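Response regulator FixJ (Bradyrhizobium japonicum, PDB 5XSO) induces the expression of nifA and fixK when activated by the oxygen sensor FixL, switching on nitrogen-fixation genes. Local coordinates at residues Val142-Asp145 with Ile146-Arg149; Val204-Ala207 with Met208-Gly211. All blocks are in the same frame, centred on the assembly; numbering follows the deposited sequence. Where two conformers were deposited one is given.

In the fold
Interaction 1 lies within helix 140-152 and interaction 2 at the C-terminal end of helix 200-209; the two helices pack against each other in the output half of FixJ, and the centres of the contacts lie about 10 Å apart. I146 of interaction 1 makes most of the join. Its CD1 packs 3.5 Å from CB of R209, while its CG2 sits 3.6 Å from O of L206 and 3.7 Å from CB of A210. A143 adds its CB, 3.9 Å from O of R209, and R149 touches L206. Neither contact reaches the probable magnesium site at D21, D22, D65 and R67 in the receiver domain, or the DNA-binding helix-turn-helix at residues 170-189.

Interaction 1: residues Val142-Asp145 with Ile146-Arg149; sequences VAQD and IAAR
Residues 142-149 are two unbroken turns of helix 140-152, in which the N-H groups of I146, A147, A148 and R149 return to the carbonyls of V142, A143, Q144 and D145, starting with I146 N to V142 O at 2.8 Å. One turn apart on the flank of the helix, D145 and R149 form a salt bridge that runs through a single carboxylate oxygen. OD2 of D145 lies 2.7 Å from NE of R149 and 2.7 Å from NH2 of R149, almost exactly in the guanidinium plane, so the arginine presents its NE side edge-on. The carboxylate is turned steeply against it, with 68° between the two planes; NE meets OD2 nearly along its C-O bond, whereas NH2 arrives from the anti side and out of the carboxylate plane. D145 swings its CG opposite the backbone N (chi1 -171°), which carries the carboxylate forward to R149, and a bend at chi3 of the arginine (-133°) folds NE and NH2 back to it. CG1 of I146 lies over the centre of one guanidinium face, 4.2 Å above it. Beyond the helix, NH1 of R149 bonds to the carbonyl of M195, and the side chain of I146 packs on helix 200-209. A leucine in place of R149 would probably leave D145 without its countercharge and the M195 carbonyl without this donor. The two bent bonds to OD2, together with the NH1 bond, would limit the turning of the guanidinium, and the positive charge so close by is likely to keep D145 ionised.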
loop_
_atom_site.group_PDB
_atom_site.type_symbol
_atom_site.label_atom_id
_atom_site.label_comp_id
_atom_site.label_asym_id
_atom_site.label_seq_id
_atom_site.Cartn_x
_atom_site.Cartn_y
_atom_site.Cartn_z
ATOM N N VAL A 142 1.721 2.243 -12.464
ATOM C CA VAL A 142 2.860 3.049 -12.920
ATOM C C VAL A 142 3.985 3.021 -11.883
ATOM O O VAL A 142 5.172 2.871 -12.235
ATOM C CB VAL A 142 2.428 4.496 -13.271
ATOM C CG1 VAL A 142 1.416 4.496 -14.411
ATOM C CG2 VAL A 142 1.876 5.242 -12.065
ATOM N N ALA A 143 3.635 3.115 -10.584
ATOM C CA ALA A 143 4.675 3.017 -9.559
ATOM C C ALA A 143 5.367 1.663 -9.623
ATOM O O ALA A 143 6.574 1.559 -9.393
ATOM C CB ALA A 143 4.084 3.245 -8.169
ATOM N N GLN A 144 4.628 0.610 -9.967
ATOM C CA GLN A 144 5.315 -0.659 -10.114
ATOM C C GLN A 144 6.162 -0.676 -11.372
ATOM O O GLN A 144 7.218 -1.324 -11.392
ATOM C CB GLN A 144 4.314 -1.804 -10.101
ATOM C CG GLN A 144 3.800 -2.159 -8.648
ATOM C CD GLN A 144 4.810 -1.775 -7.519
ATOM O OE1 GLN A 144 4.638 -0.757 -6.831
ATOM N NE2 GLN A 144 5.868 -2.590 -7.347
ATOM N N ASP A 145 5.734 0.034 -12.428
ATOM C CA ASP A 145 6.588 0.133 -13.605
ATOM C C ASP A 145 7.880 0.875 -13.261
ATOM O O ASP A 145 8.964 0.433 -13.642
ATOM C CB ASP A 145 5.870 0.816 -14.775
ATOM C CG ASP A 145 6.684 0.727 -16.097
ATOM O OD1 ASP A 145 6.547 -0.286 -16.827
ATOM O OD2 ASP A 145 7.489 1.654 -16.387
ATOM N N ILE A 146 7.779 1.968 -12.502
ATOM C CA ILE A 146 8.962 2.737 -12.126
ATOM C C ILE A 146 9.903 1.889 -11.281
ATOM O O ILE A 146 11.124 1.879 -11.499
ATOM C CB ILE A 146 8.550 4.025 -11.393
ATOM C CG1 ILE A 146 7.859 4.981 -12.367
ATOM C CG2 ILE A 146 9.769 4.717 -10.759
ATOM C CD1 ILE A 146 7.202 6.144 -11.693
ATOM N N ALA A 147 9.352 1.171 -10.301
ATOM C CA ALA A 147 10.181 0.290 -9.484
ATOM C C ALA A 147 10.889 -0.743 -10.346
ATOM O O ALA A 147 12.051 -1.096 -10.084
ATOM C CB ALA A 147 9.319 -0.414 -8.421
ATOM N N ALA A 148 10.192 -1.277 -11.350
ATOM C CA ALA A 148 10.836 -2.218 -12.243
ATOM C C ALA A 148 12.011 -1.553 -12.955
ATOM O O ALA A 148 13.066 -2.177 -13.136
ATOM C CB ALA A 148 9.844 -2.755 -13.263
ATOM N N ARG A 149 11.821 -0.302 -13.394
ATOM C CA ARG A 149 12.900 0.432 -14.051
ATOM C C ARG A 149 14.085 0.568 -13.110
ATOM O O ARG A 149 15.231 0.321 -13.499
ATOM C CB ARG A 149 12.408 1.810 -14.499
ATOM C CG ARG A 149 11.469 1.758 -15.698
ATOM C CD ARG A 149 11.052 3.185 -16.112
ATOM N NE ARG A 149 9.614 3.277 -16.320
ATOM C CZ ARG A 149 8.928 4.416 -16.460
ATOM N NH1 ARG A 149 9.558 5.597 -16.451
ATOM N NH2 ARG A 149 7.602 4.379 -16.626
#

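Interaction 2: residues Val204-Ala207 with Met208-Gly211; sequences VRLA and MRAG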
loop_
_atom_site.group_PDB
_atom_site.type_symbol
_atom_site.label_atom_id
_atom_site.label_comp_id
_atom_site.label_asym_id
_atom_site.label_seq_id
_atom_site.Cartn_x
_atom_site.Cartn_y
_atom_site.Cartn_z
ATOM N N VAL A 204 14.478 12.911 -10.701
ATOM C CA VAL A 204 14.021 13.152 -9.327
ATOM C C VAL A 204 12.557 12.739 -9.142
ATOM O O VAL A 204 12.204 12.072 -8.156
ATOM C CB VAL A 204 14.233 14.631 -8.959
ATOM C CG1 VAL A 204 13.477 15.013 -7.689
ATOM C CG2 VAL A 204 15.710 14.907 -8.801
ATOM N N ARG A 205 11.683 13.137 -10.056
ATOM C CA ARG A 205 10.272 12.835 -9.837
ATOM C C ARG A 205 10.001 11.341 -9.951
ATOM O O ARG A 205 9.100 10.822 -9.283
ATOM C CB ARG A 205 9.371 13.587 -10.800
ATOM C CG ARG A 205 9.584 15.076 -10.931
ATOM C CD ARG A 205 8.405 15.690 -11.607
ATOM N NE ARG A 205 8.483 17.128 -11.471
ATOM C CZ ARG A 205 8.053 17.770 -10.388
ATOM N NH1 ARG A 205 7.486 17.112 -9.378
ATOM N NH2 ARG A 205 8.208 19.063 -10.344
ATOM N N LEU A 206 10.726 10.641 -10.819
ATOM C CA LEU A 206 10.596 9.192 -10.838
ATOM C C LEU A 206 11.065 8.600 -9.509
ATOM O O LEU A 206 10.409 7.710 -8.942
ATOM C CB LEU A 206 11.398 8.604 -12.015
ATOM C CG LEU A 206 10.853 9.043 -13.389
ATOM C CD1 LEU A 206 11.821 8.650 -14.539
ATOM C CD2 LEU A 206 9.501 8.498 -13.668
ATOM N N ALA A 207 12.207 9.065 -9.005
ATOM C CA ALA A 207 12.624 8.641 -7.677
ATOM C C ALA A 207 11.576 9.015 -6.619
ATOM O O ALA A 207 11.390 8.263 -5.659
ATOM C CB ALA A 207 14.008 9.209 -7.359
ATOM N N MET A 208 10.849 10.129 -6.782
ATOM C CA MET A 208 9.700 10.384 -5.914
ATOM C C MET A 208 8.726 9.215 -5.976
ATOM O O MET A 208 8.517 8.511 -4.981
ATOM C CB MET A 208 8.993 11.692 -6.304
ATOM C CG MET A 208 9.683 12.989 -5.851
ATOM S SD MET A 208 9.227 14.485 -6.772
ATOM C CE MET A 208 10.537 15.484 -6.254
ATOM N N ARG A 209 8.136 8.988 -7.153
ATOM C CA ARG A 209 7.090 7.983 -7.301
ATOM C C ARG A 209 7.532 6.590 -6.892
ATOM O O ARG A 209 6.674 5.744 -6.620
ATOM C CB ARG A 209 6.583 7.968 -8.737
ATOM C CG ARG A 209 5.789 9.197 -9.095
ATOM C CD ARG A 209 5.894 9.546 -10.575
ATOM N NE ARG A 209 4.657 9.250 -11.300
ATOM C CZ ARG A 209 4.532 9.321 -12.624
ATOM N NH1 ARG A 209 5.571 9.671 -13.381
ATOM N NH2 ARG A 209 3.363 9.030 -13.192
ATOM N N ALA A 210 8.833 6.321 -6.857
ATOM C CA ALA A 210 9.352 5.081 -6.309
ATOM C C ALA A 210 9.721 5.222 -4.837
ATOM O O ALA A 210 10.363 4.324 -4.281
ATOM C CB ALA A 210 10.565 4.606 -7.110
ATOM N N GLY A 211 9.360 6.352 -4.221
ATOM C CA GLY A 211 9.629 6.607 -2.816
ATOM C C GLY A 211 11.085 6.538 -2.434
ATOM O O GLY A 211 11.400 6.226 -1.283
#
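R209 lays its aliphatic stem over the carbonyl oxygen of R205 one turn back: CG of R209 is 3.7 Å from R205 O, and CD of R209 is at the same distance from it. CG stands opposite the carbonyl carbon (chi1 -70°), which starts the chain along this side of the helix, and a bend at chi3 (107°) then turns the guanidinium toward L206, whose CD2 it meets obliquely with NH1 at 4.1 Å. The same carbonyl of R205 also accepts the backbone N-H of R209, a nearly straight bond. At the next residue, A210 rests its CB 3.6 Å from L206 O, and N of A210 bonds to that oxygen at 3.0 Å. Here helix 200-209 comes to an end in a Schellman motif. A210 is the first residue to leave helical angles, and G211 follows as the C-prime residue with positive phi (58°); N of M212 reaches back to the carbonyl of A207, while the inner contact, G211 N to M208 O, is modelled too short to be relied on. M208, which was deposited in two conformers, runs beside R205 in the one given, its SD 3.6 Å from CA of R205. Its terminal methyl comes too close to V204 to be trusted in this conformer. N of M208 bonds to O of V204 at 2.7 Å. V204 and A207 touch I165 of helix 155-166, whereas L206 packs on a different neighbour, helix 140-152.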